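Local structure of aeromonas extracellular serine protease (Aeromonas sobria, 3WQB) at residues Trp158-Leu162 against Gly163-Ala167; Glu201-Thr204 against Leu205-Gln208; Trp407-Pro410 against Thr411-Phe414. The protein cleaves peptide bonds after paired basic residues as a calcium-binding, kexin-like serine protease, and probably acts as a virulence factor attacking host plasma proteins. The protein carries 1 engineered substitution. All coordinates share one frame; numbering follows the deposited sequence.

Contact 1: residues Trp158-Leu162 against Gly163-Ala167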
ATOM      1  N   TRP A 158      -9.853  -9.751  -8.995  1.00 10.27           N
ATOM      2  CA  TRP A 158      -8.575  -9.027  -8.891  1.00 10.20           C
ATOM      3  C   TRP A 158      -7.868  -8.992 -10.252  1.00 10.47           C
ATOM      4  O   TRP A 158      -7.432  -7.941 -10.698  1.00 10.34           O
ATOM      5  CB  TRP A 158      -7.643  -9.632  -7.831  1.00 10.19           C
ATOM      6  CG  TRP A 158      -8.093  -9.445  -6.410  1.00  9.80           C
ATOM      7  CD1 TRP A 158      -8.431 -10.429  -5.524  1.00  9.88           C
ATOM      8  CD2 TRP A 158      -8.233  -8.205  -5.702  1.00  9.49           C
ATOM      9  NE1 TRP A 158      -8.766  -9.883  -4.304  1.00 10.76           N
ATOM     10  CE2 TRP A 158      -8.668  -8.520  -4.391  1.00  9.71           C
ATOM     11  CE3 TRP A 158      -8.040  -6.856  -6.045  1.00  9.96           C
ATOM     12  CZ2 TRP A 158      -8.916  -7.539  -3.426  1.00  9.96           C
ATOM     13  CZ3 TRP A 158      -8.298  -5.881  -5.085  1.00 10.73           C
ATOM     14  CH2 TRP A 158      -8.723  -6.227  -3.788  1.00  9.86           C
ATOM     15  N   LEU A 159      -7.766 -10.146 -10.904  1.00 10.38           N
ATOM     16  CA  LEU A 159      -7.193 -10.228 -12.243  1.00 10.67           C
ATOM     17  C   LEU A 159      -7.907  -9.288 -13.217  1.00 10.58           C
ATOM     18  O   LEU A 159      -7.259  -8.540 -13.959  1.00 10.90           O
ATOM     19  CB  LEU A 159      -7.280 -11.670 -12.748  1.00 11.28           C
ATOM     20  CG  LEU A 159      -6.351 -12.674 -12.064  1.00 11.22           C
ATOM     21  CD1 LEU A 159      -6.697 -14.067 -12.529  1.00 13.00           C
ATOM     22  CD2 LEU A 159      -4.881 -12.352 -12.348  1.00 12.91           C
ATOM     23  N   TYR A 160      -9.242  -9.311 -13.197  1.00 10.41           N
ATOM     24  CA  TYR A 160     -10.033  -8.513 -14.113  1.00 11.42           C
ATOM     25  C   TYR A 160      -9.721  -7.018 -13.984  1.00 10.93           C
ATOM     26  O   TYR A 160      -9.636  -6.292 -14.986  1.00 11.76           O
ATOM     27  CB  TYR A 160     -11.539  -8.773 -13.925  1.00 11.78           C
ATOM     28  CG  TYR A 160     -12.352  -8.288 -15.105  1.00 11.99           C
ATOM     29  CD1 TYR A 160     -12.759  -6.950 -15.207  1.00 12.98           C
ATOM     30  CD2 TYR A 160     -12.682  -9.158 -16.143  1.00 13.34           C
ATOM     31  CE1 TYR A 160     -13.472  -6.497 -16.308  1.00 12.88           C
ATOM     32  CE2 TYR A 160     -13.395  -8.715 -17.231  1.00 13.16           C
ATOM     33  CZ  TYR A 160     -13.786  -7.387 -17.319  1.00 12.88           C
ATOM     34  OH  TYR A 160     -14.484  -6.945 -18.410  1.00 14.33           O
ATOM     35  N   ALA A 161      -9.557  -6.569 -12.742  1.00 10.78           N
ATOM     36  CA  ALA A 161      -9.398  -5.152 -12.424  1.00 10.06           C
ATOM     37  C   ALA A 161      -7.971  -4.647 -12.576  1.00 10.09           C
ATOM     38  O   ALA A 161      -7.761  -3.454 -12.803  1.00 10.65           O
ATOM     39  CB  ALA A 161      -9.866  -4.897 -11.011  1.00 10.50           C
ATOM     40  N   LEU A 162      -6.998  -5.542 -12.416  1.00 10.19           N
ATOM     41  CA  LEU A 162      -5.612  -5.130 -12.247  1.00 10.26           C
ATOM     42  C   LEU A 162      -4.750  -5.377 -13.491  1.00 10.58           C
ATOM     43  O   LEU A 162      -3.521  -5.429 -13.415  1.00 10.55           O
ATOM     44  CB  LEU A 162      -5.018  -5.773 -10.988  1.00 10.24           C
ATOM     45  CG  LEU A 162      -5.517  -5.163  -9.668  1.00  9.72           C
ATOM     46  CD1 LEU A 162      -5.248  -6.097  -8.499  1.00 11.37           C
ATOM     47  CD2 LEU A 162      -4.892  -3.774  -9.428  1.00 10.53           C
ATOM     48  N   GLY A 163      -5.397  -5.542 -14.643  1.00 10.76           N
ATOM     49  CA  GLY A 163      -4.688  -5.543 -15.917  1.00 11.78           C
ATOM     50  C   GLY A 163      -4.745  -6.807 -16.732  1.00 12.19           C
ATOM     51  O   GLY A 163      -4.201  -6.833 -17.827  1.00 12.78           O
ATOM     52  N   ASP A 164      -5.395  -7.849 -16.224  1.00 12.21           N
ATOM     53  CA  ASP A 164      -5.439  -9.135 -16.928  1.00 12.99           C
ATOM     54  C   ASP A 164      -6.531  -9.189 -17.998  1.00 13.34           C
ATOM     55  O   ASP A 164      -6.421  -9.964 -18.949  1.00 14.37           O
ATOM     56  CB  ASP A 164      -5.613 -10.288 -15.938  1.00 12.90           C
ATOM     57  CG  ASP A 164      -5.593 -11.644 -16.610  1.00 13.99           C
ATOM     58  OD1 ASP A 164      -4.521 -12.039 -17.100  1.00 16.49           O
ATOM     59  OD2 ASP A 164      -6.647 -12.317 -16.607  1.00 15.43           O
ATOM     60  N   SER A 165      -7.565  -8.364 -17.866  1.00 13.21           N
ATOM     61  CA  SER A 165      -8.697  -8.398 -18.799  1.00 13.17           C
ATOM     62  C   SER A 165      -8.509  -7.436 -19.962  1.00 13.29           C
ATOM     63  O   SER A 165      -7.708  -6.502 -19.895  1.00 12.92           O
ATOM     64  CB  SER A 165      -9.989  -8.056 -18.059  1.00 13.38           C
ATOM     65  OG  SER A 165     -10.023  -6.693 -17.684  1.00 12.99           O
ATOM     66  N   ASN A 166      -9.273  -7.655 -21.029  1.00 13.45           N
ATOM     67  CA  ASN A 166      -9.270  -6.716 -22.137  1.00 14.32           C
ATOM     68  C   ASN A 166      -9.670  -5.328 -21.671  1.00 13.93           C
ATOM     69  O   ASN A 166      -9.151  -4.329 -22.151  1.00 14.95           O
ATOM     70  CB  ASN A 166     -10.197  -7.192 -23.251  1.00 14.82           C
ATOM     71  CG  ASN A 166      -9.684  -8.434 -23.930  1.00 16.27           C
ATOM     72  OD1 ASN A 166      -8.536  -8.833 -23.736  1.00 17.98           O
ATOM     73  ND2 ASN A 166     -10.533  -9.060 -24.729  1.00 17.88           N
ATOM     74  N   ALA A 167     -10.578  -5.277 -20.700  1.00 13.43           N
ATOM     75  CA  ALA A 167     -11.077  -4.008 -20.206  1.00 13.32           C
ATOM     76  C   ALA A 167      -9.987  -3.198 -19.498  1.00 12.91           C
ATOM     77  O   ALA A 167      -9.880  -1.981 -19.703  1.00 13.13           O
ATOM     78  CB  ALA A 167     -12.269  -4.239 -19.279  1.00 13.95           C
TER
HETATM   79  O   HOH W   1     -12.697  -7.359 -20.596  1.00 16.69           O

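Contact 2: residues Glu201-Thr204 against Leu205-Gln208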
ATOM      1  N   GLU A 201       4.215  -7.328 -12.939  1.00 10.15           N
ATOM      2  CA  GLU A 201       5.502  -7.256 -13.636  1.00 10.77           C
ATOM      3  C   GLU A 201       5.284  -7.053 -15.130  1.00 10.88           C
ATOM      4  O   GLU A 201       5.897  -6.172 -15.741  1.00 10.79           O
ATOM      5  CB  GLU A 201       6.331  -8.513 -13.371  1.00 10.77           C
ATOM      6  CG  GLU A 201       7.623  -8.553 -14.186  1.00 11.47           C
ATOM      7  CD  GLU A 201       8.565  -9.677 -13.807  1.00 14.46           C
ATOM      8  OE1 GLU A 201       8.264 -10.460 -12.882  1.00 18.18           O
ATOM      9  OE2 GLU A 201       9.621  -9.780 -14.461  1.00 17.33           O
ATOM     10  N   GLN A 202       4.399  -7.854 -15.716  1.00 10.72           N
ATOM     11  CA  GLN A 202       4.155  -7.754 -17.153  1.00 11.93           C
ATOM     12  C   GLN A 202       3.569  -6.399 -17.534  1.00 11.69           C
ATOM     13  O   GLN A 202       3.923  -5.812 -18.552  1.00 12.45           O
ATOM     14  CB  GLN A 202       3.250  -8.888 -17.606  1.00 12.87           C
ATOM     15  CG  GLN A 202       3.954 -10.217 -17.597  1.00 16.97           C
ATOM     16  CD  GLN A 202       5.315 -10.172 -18.314  1.00 20.80           C
ATOM     17  OE1 GLN A 202       5.435  -9.640 -19.429  1.00 23.72           O
ATOM     18  NE2 GLN A 202       6.340 -10.749 -17.682  1.00 21.41           N
ATOM     19  N   GLN A 203       2.664  -5.905 -16.695  1.00 10.55           N
ATOM     20  CA  GLN A 203       2.011  -4.632 -16.931  1.00 11.07           C
ATOM     21  C   GLN A 203       2.939  -3.439 -16.735  1.00 10.77           C
ATOM     22  O   GLN A 203       2.806  -2.425 -17.415  1.00 11.44           O
ATOM     23  CB  GLN A 203       0.788  -4.511 -16.031  1.00 10.92           C
ATOM     24  CG  GLN A 203      -0.410  -5.328 -16.539  1.00 11.27           C
ATOM     25  CD  GLN A 203      -1.040  -4.697 -17.767  1.00 12.02           C
ATOM     26  OE1 GLN A 203      -0.752  -5.089 -18.900  1.00 16.17           O
ATOM     27  NE2 GLN A 203      -1.870  -3.691 -17.548  1.00 14.75           N
ATOM     28  N   THR A 204       3.868  -3.554 -15.793  1.00 10.75           N
ATOM     29  CA  THR A 204       4.814  -2.469 -15.531  1.00 10.78           C
ATOM     30  C   THR A 204       5.865  -2.366 -16.641  1.00 11.60           C
ATOM     31  O   THR A 204       6.170  -1.264 -17.110  1.00 11.99           O
ATOM     32  CB  THR A 204       5.515  -2.645 -14.168  1.00 10.49           C
ATOM     33  OG1 THR A 204       4.545  -2.614 -13.112  1.00 10.89           O
ATOM     34  CG2 THR A 204       6.538  -1.531 -13.933  1.00  9.61           C
ATOM     35  N   LEU A 205       6.410  -3.509 -17.049  1.00 12.25           N
ATOM     36  CA  LEU A 205       7.585  -3.514 -17.942  1.00 13.24           C
ATOM     37  C   LEU A 205       7.316  -3.458 -19.446  1.00 14.58           C
ATOM     38  O   LEU A 205       8.253  -3.440 -20.230  1.00 17.12           O
ATOM     39  CB  LEU A 205       8.517  -4.681 -17.591  1.00 13.49           C
ATOM     40  CG  LEU A 205       9.116  -4.600 -16.177  1.00 13.41           C
ATOM     41  CD1 LEU A 205      10.022  -5.788 -15.914  1.00 15.52           C
ATOM     42  CD2 LEU A 205       9.856  -3.276 -15.899  1.00 14.01           C
ATOM     43  N   LYS A 206       6.062  -3.364 -19.851  1.00 14.67           N
ATOM     44  CA  LYS A 206       5.757  -3.330 -21.284  1.00 14.76           C
ATOM     45  C   LYS A 206       5.873  -1.915 -21.840  1.00 14.78           C
ATOM     46  O   LYS A 206       6.058  -0.954 -21.098  1.00 15.31           O
ATOM     47  CB  LYS A 206       4.350  -3.856 -21.520  1.00 15.05           C
ATOM     48  CG  LYS A 206       3.309  -3.035 -20.791  1.00 14.84           C
ATOM     49  CD  LYS A 206       1.930  -3.555 -21.019  1.00 16.32           C
ATOM     50  CE  LYS A 206       0.954  -2.537 -20.501  1.00 15.73           C
ATOM     51  NZ  LYS A 206      -0.457  -2.861 -20.834  1.00 17.27           N
ATOM     52  N   ALA A 207       5.747  -1.789 -23.159  1.00 15.27           N
ATOM     53  CA  ALA A 207       5.582  -0.478 -23.778  1.00 16.53           C
ATOM     54  C   ALA A 207       4.317   0.183 -23.223  1.00 17.17           C
ATOM     55  O   ALA A 207       3.306  -0.494 -23.000  1.00 18.18           O
ATOM     56  CB  ALA A 207       5.491  -0.613 -25.290  1.00 16.82           C
ATOM     57  N   GLN A 208       4.377   1.496 -23.012  1.00 18.46           N
ATOM     58  CA  GLN A 208       3.297   2.237 -22.350  1.00 18.95           C
ATOM     59  C   GLN A 208       3.014   1.578 -20.996  1.00 17.47           C
ATOM     60  O   GLN A 208       1.868   1.244 -20.674  1.00 18.67           O
ATOM     61  CB  GLN A 208       2.023   2.287 -23.216  1.00 19.99           C
ATOM     62  CG  GLN A 208       1.989   3.368 -24.305  1.00 23.51           C
ATOM     63  CD  GLN A 208       3.261   3.439 -25.128  1.00 27.10           C
ATOM     64  OE1 GLN A 208       4.131   4.273 -24.871  1.00 29.29           O
ATOM     65  NE2 GLN A 208       3.386   2.548 -26.109  1.00 29.06           N
TER

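Contact 3: residues Trp407-Pro410 against Thr411-Phe414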
ATOM      1  N   TRP A 407      18.469  11.325  -0.443  1.00 10.88           N
ATOM      2  CA  TRP A 407      17.846  11.457   0.863  1.00 10.81           C
ATOM      3  C   TRP A 407      16.645  10.534   0.938  1.00 10.62           C
ATOM      4  O   TRP A 407      15.835  10.468   0.008  1.00 11.32           O
ATOM      5  CB  TRP A 407      17.385  12.892   1.094  1.00 11.46           C
ATOM      6  CG  TRP A 407      18.499  13.828   1.444  1.00 13.37           C
ATOM      7  CD1 TRP A 407      19.150  14.682   0.604  1.00 15.57           C
ATOM      8  CD2 TRP A 407      19.080  14.012   2.737  1.00 14.23           C
ATOM      9  NE1 TRP A 407      20.106  15.387   1.293  1.00 17.03           N
ATOM     10  CE2 TRP A 407      20.083  15.001   2.607  1.00 15.79           C
ATOM     11  CE3 TRP A 407      18.849  13.440   3.997  1.00 15.05           C
ATOM     12  CZ2 TRP A 407      20.865  15.423   3.691  1.00 16.58           C
ATOM     13  CZ3 TRP A 407      19.617  13.867   5.073  1.00 14.97           C
ATOM     14  CH2 TRP A 407      20.610  14.854   4.912  1.00 15.89           C
ATOM     15  N   PHE A 408      16.495   9.862   2.075  1.00  9.85           N
ATOM     16  CA  PHE A 408      15.390   8.922   2.250  1.00  9.41           C
ATOM     17  C   PHE A 408      14.993   8.847   3.714  1.00  9.84           C
ATOM     18  O   PHE A 408      15.850   8.914   4.596  1.00 11.01           O
ATOM     19  CB  PHE A 408      15.794   7.520   1.758  1.00  9.90           C
ATOM     20  CG  PHE A 408      14.681   6.510   1.852  1.00  9.92           C
ATOM     21  CD1 PHE A 408      13.722   6.436   0.844  1.00  9.83           C
ATOM     22  CD2 PHE A 408      14.573   5.651   2.947  1.00 10.34           C
ATOM     23  CE1 PHE A 408      12.665   5.528   0.921  1.00 10.90           C
ATOM     24  CE2 PHE A 408      13.515   4.729   3.037  1.00 10.60           C
ATOM     25  CZ  PHE A 408      12.558   4.675   2.016  1.00 10.71           C
ATOM     26  N   SER A 409      13.693   8.697   3.957  1.00  9.78           N
ATOM     27  CA  SER A 409      13.201   8.394   5.298  1.00  9.49           C
ATOM     28  C   SER A 409      12.078   7.356   5.197  1.00  9.29           C
ATOM     29  O   SER A 409      11.347   7.328   4.207  1.00  9.71           O
ATOM     30  CB  SER A 409      12.715   9.664   5.997  1.00 10.20           C
ATOM     31  OG  SER A 409      11.598  10.229   5.319  1.00 11.23           O
ATOM     32  N   PRO A 410      11.932   6.494   6.215  1.00  8.83           N
ATOM     33  CA  PRO A 410      10.808   5.560   6.170  1.00  8.99           C
ATOM     34  C   PRO A 410       9.456   6.269   6.300  1.00  9.15           C
ATOM     35  O   PRO A 410       8.438   5.723   5.883  1.00  9.42           O
ATOM     36  CB  PRO A 410      11.064   4.636   7.370  1.00  9.05           C
ATOM     37  CG  PRO A 410      11.924   5.447   8.281  1.00  9.64           C
ATOM     38  CD  PRO A 410      12.803   6.237   7.382  1.00  9.29           C
ATOM     39  N   THR A 411       9.438   7.477   6.865  1.00  9.46           N
ATOM     40  CA  THR A 411       8.185   8.218   6.980  1.00 10.12           C
ATOM     41  C   THR A 411       7.727   8.800   5.637  1.00  9.94           C
ATOM     42  O   THR A 411       6.550   8.680   5.277  1.00 10.28           O
ATOM     43  CB  THR A 411       8.287   9.314   8.058  1.00  9.32           C
ATOM     44  OG1 THR A 411       8.528   8.693   9.321  1.00 10.93           O
ATOM     45  CG2 THR A 411       7.005  10.124   8.130  1.00 10.43           C
ATOM     46  N   TYR A 412       8.646   9.438   4.917  1.00  9.61           N
ATOM     47  CA  TYR A 412       8.297  10.199   3.719  1.00  9.38           C
ATOM     48  C   TYR A 412       8.829   9.590   2.423  1.00  9.21           C
ATOM     49  O   TYR A 412       8.639  10.163   1.350  1.00 10.16           O
ATOM     50  CB  TYR A 412       8.789  11.652   3.871  1.00  9.78           C
ATOM     51  CG  TYR A 412       8.261  12.326   5.109  1.00  9.84           C
ATOM     52  CD1 TYR A 412       6.930  12.724   5.187  1.00  9.88           C
ATOM     53  CD2 TYR A 412       9.083  12.546   6.206  1.00 11.16           C
ATOM     54  CE1 TYR A 412       6.432  13.324   6.321  1.00 11.34           C
ATOM     55  CE2 TYR A 412       8.595  13.146   7.350  1.00 11.45           C
ATOM     56  CZ  TYR A 412       7.262  13.534   7.396  1.00 10.19           C
ATOM     57  OH  TYR A 412       6.750  14.137   8.522  1.00 11.14           O
ATOM     58  N   GLY A 413       9.501   8.441   2.519  1.00  9.13           N
ATOM     59  CA  GLY A 413      10.201   7.894   1.361  1.00  8.92           C
ATOM     60  C   GLY A 413      11.254   8.893   0.894  1.00  8.83           C
ATOM     61  O   GLY A 413      12.018   9.446   1.697  1.00  9.92           O
ATOM     62  N   PHE A 414      11.290   9.129  -0.415  1.00  9.32           N
ATOM     63  CA  PHE A 414      12.183  10.130  -0.988  1.00  9.59           C
ATOM     64  C   PHE A 414      11.691  11.559  -0.759  1.00  9.76           C
ATOM     65  O   PHE A 414      12.427  12.519  -1.000  1.00 10.66           O
ATOM     66  CB  PHE A 414      12.431   9.839  -2.473  1.00 10.27           C
ATOM     67  CG  PHE A 414      13.170   8.555  -2.691  1.00 10.25           C
ATOM     68  CD1 PHE A 414      12.510   7.420  -3.163  1.00 11.06           C
ATOM     69  CD2 PHE A 414      14.516   8.457  -2.346  1.00 10.65           C
ATOM     70  CE1 PHE A 414      13.197   6.217  -3.319  1.00 11.47           C
ATOM     71  CE2 PHE A 414      15.204   7.262  -2.489  1.00 12.08           C
ATOM     72  CZ  PHE A 414      14.548   6.143  -2.976  1.00 11.99           C
TER
HETATM   73  O   HOH W   2      15.074  12.421  -1.723  1.00 23.74           O

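Contact 1: residues Trp158-Leu162 against Gly163-Ala167
The carbonyl oxygen of Tyr160 is gripped twice at the end of its helix: Ser165 OG donates to it at 2.8 Å, in the carbonyl plane on a lone pair, and Ser168 OG bonds to it as well. Donating to Tyr160 O while accepting from Ser168 N probably fixes the rotation of the Ser165 hydroxyl. Ser165 CB sits over the face of the Tyr160 ring, 3.6 Å from the ring centroid, a CH-pi contact. The phenol gets there because CG stands anti to the backbone N (chi1 -163°), and the ring then runs on toward Ala167, whose CB lies 3.6 Å from Tyr160 OH. A water joins that hydroxyl to the N-H of Ala167. On the backbone, Asp164 N reaches five residues back to Leu159 O at 3.0 Å, a wide pi-type closure, after Gly163 has turned the chain at a phi of 118°. Asp164 OD1 bonds to a polar side chain of the chain of another protein. Lys97 adds a cation-pi contact to Tyr160. Leu159 and Asp164 pack on helix 191-205, Leu162 rests on Phe200 of that helix and on Val77 of strand 73-77, and Tyr160 and Ala161 meet Phe144 of strand 140-144.

Contact 2: residues Glu201-Thr204 against Leu205-Gln208
Lys206 and Gln203 lie side by side and point the same way, the lysine running back along the last turn of helix 191-205. Its CG stands between the backbone N and the carbonyl carbon (chi1 60°), which turns the chain back over the helix end, and beyond CG every torsion is extended. CG passes 3.5 Å from Gln203 O, and the ammonium NZ then meets Gln203 OE1 at 3.0 Å. That bond comes from above the amide plane, not along a lone pair, with a C=O...N angle of 113°. Gln203 makes this possible by bending at chi2 (-73°), which folds its amide round to the lysine's end. The two nitrogens share a further acceptor, since Lys206 NZ and Gln203 NE2 both bond to Arg169 O.

The positive charge beside the carbonyl end of the helix is probably favourable for the helix dipole. The helix is the connection of a beta-alpha-beta crossover between strands 173-179 and 211-215 of the central parallel sheet of the subtilisin fold, and the chain leaves it here: Leu205 N bonds to Glu201 O at 3.0 Å, an i to i+4 helical bond, and the backbones of Gln203 and Ala210 hydrogen-bond.

On another side of the helix Glu201 and Leu205 cross obliquely, Glu201 CG 4.0 Å from Leu205 CD1. The glutamate is extended, and its OE2 takes the side-chain N-H of Gln437, in strand 436-444 of the P-domain. Leu205 touches Leu435 and, together with Glu201 and Thr204, Trp254. Thr204 OG1 turns back along the helix to bond to Phe200 O, with a weak second bond to Ala210 O.

Contact 3: residues Trp407-Pro410 against Thr411-Phe414
Ser409 and Gly413 face each other as an antiparallel hydrogen-bonded pair, closing a tight hairpin-like turn over Pro410, Thr411 and Tyr412. Ser409 N donates to Gly413 O at 2.9 Å and nearly straight; the return bond, from Gly413 N to Ser409 O, is bent to 120° and weak. With OG held between the backbone N and the carbonyl carbon (chi1 64°), Ser409 accepts the N-H of Tyr412 at 3.1 Å; together with the weak return bond this makes an ST-motif, here without a helix following it. The same oxygen lies at the edge of the Tyr412 ring, near its plane. Strand 407-408 pairs antiparallel with 400-401, and the turn leads from it toward helix 419-426.

Packing is tight around Phe408. Its ring edge presents CD1 to the face of Phe414 in a T-shaped (edge-to-face) pair, centroids 5.1 Å apart and planes at 66°, while CE1 comes within 3.4 Å of Gly413 CA. Phe414 in turn meets Phe278 of strand 277-282, edge to face. The Trp407 indole is the looser part, leading away from the turn, partly exposed, with Arg371 as a cation-pi partner, although Trp407 O still meets the edge of the Phe414 ring. A water between the two arms lies 2.7 Å from Trp407 O and equally far from Phe414 O.

Tyr412 OH bonds to Asp373 OD2 and to Arg267 N. The turn thus holds itself by one sound backbone bond, a weak one and the Ser409 hydroxyl, while its outward polar groups are met by other parts of the chain, such as Ser259 for Thr411 O and Gly274 for the Pro410 backbone.

Overall arrangement
Contacts 1 and 2 are neighbours, their centres about 14 Å apart, and they touch where Gly163 CA meets Gln203 NE2 at 3.7 Å. Both are helix ends of the subtilisin domain, and Arg169, just beyond contact 1, lends its carbonyl to the side chains of contact 2. Contact 3 stands apart, its centre about 32 Å from that of contact 1 and 26 Å from that of contact 2, though Phe278, which Phe414 meets, belongs to the parallel sheet that also holds strand 211-215, the strand following contact 2. Contact 1 lies nearest the catalytic machinery, the Ala161 side chain about 9 Å from that of Asp78, a predicted charge-relay residue; the others lie away from the annotated sites.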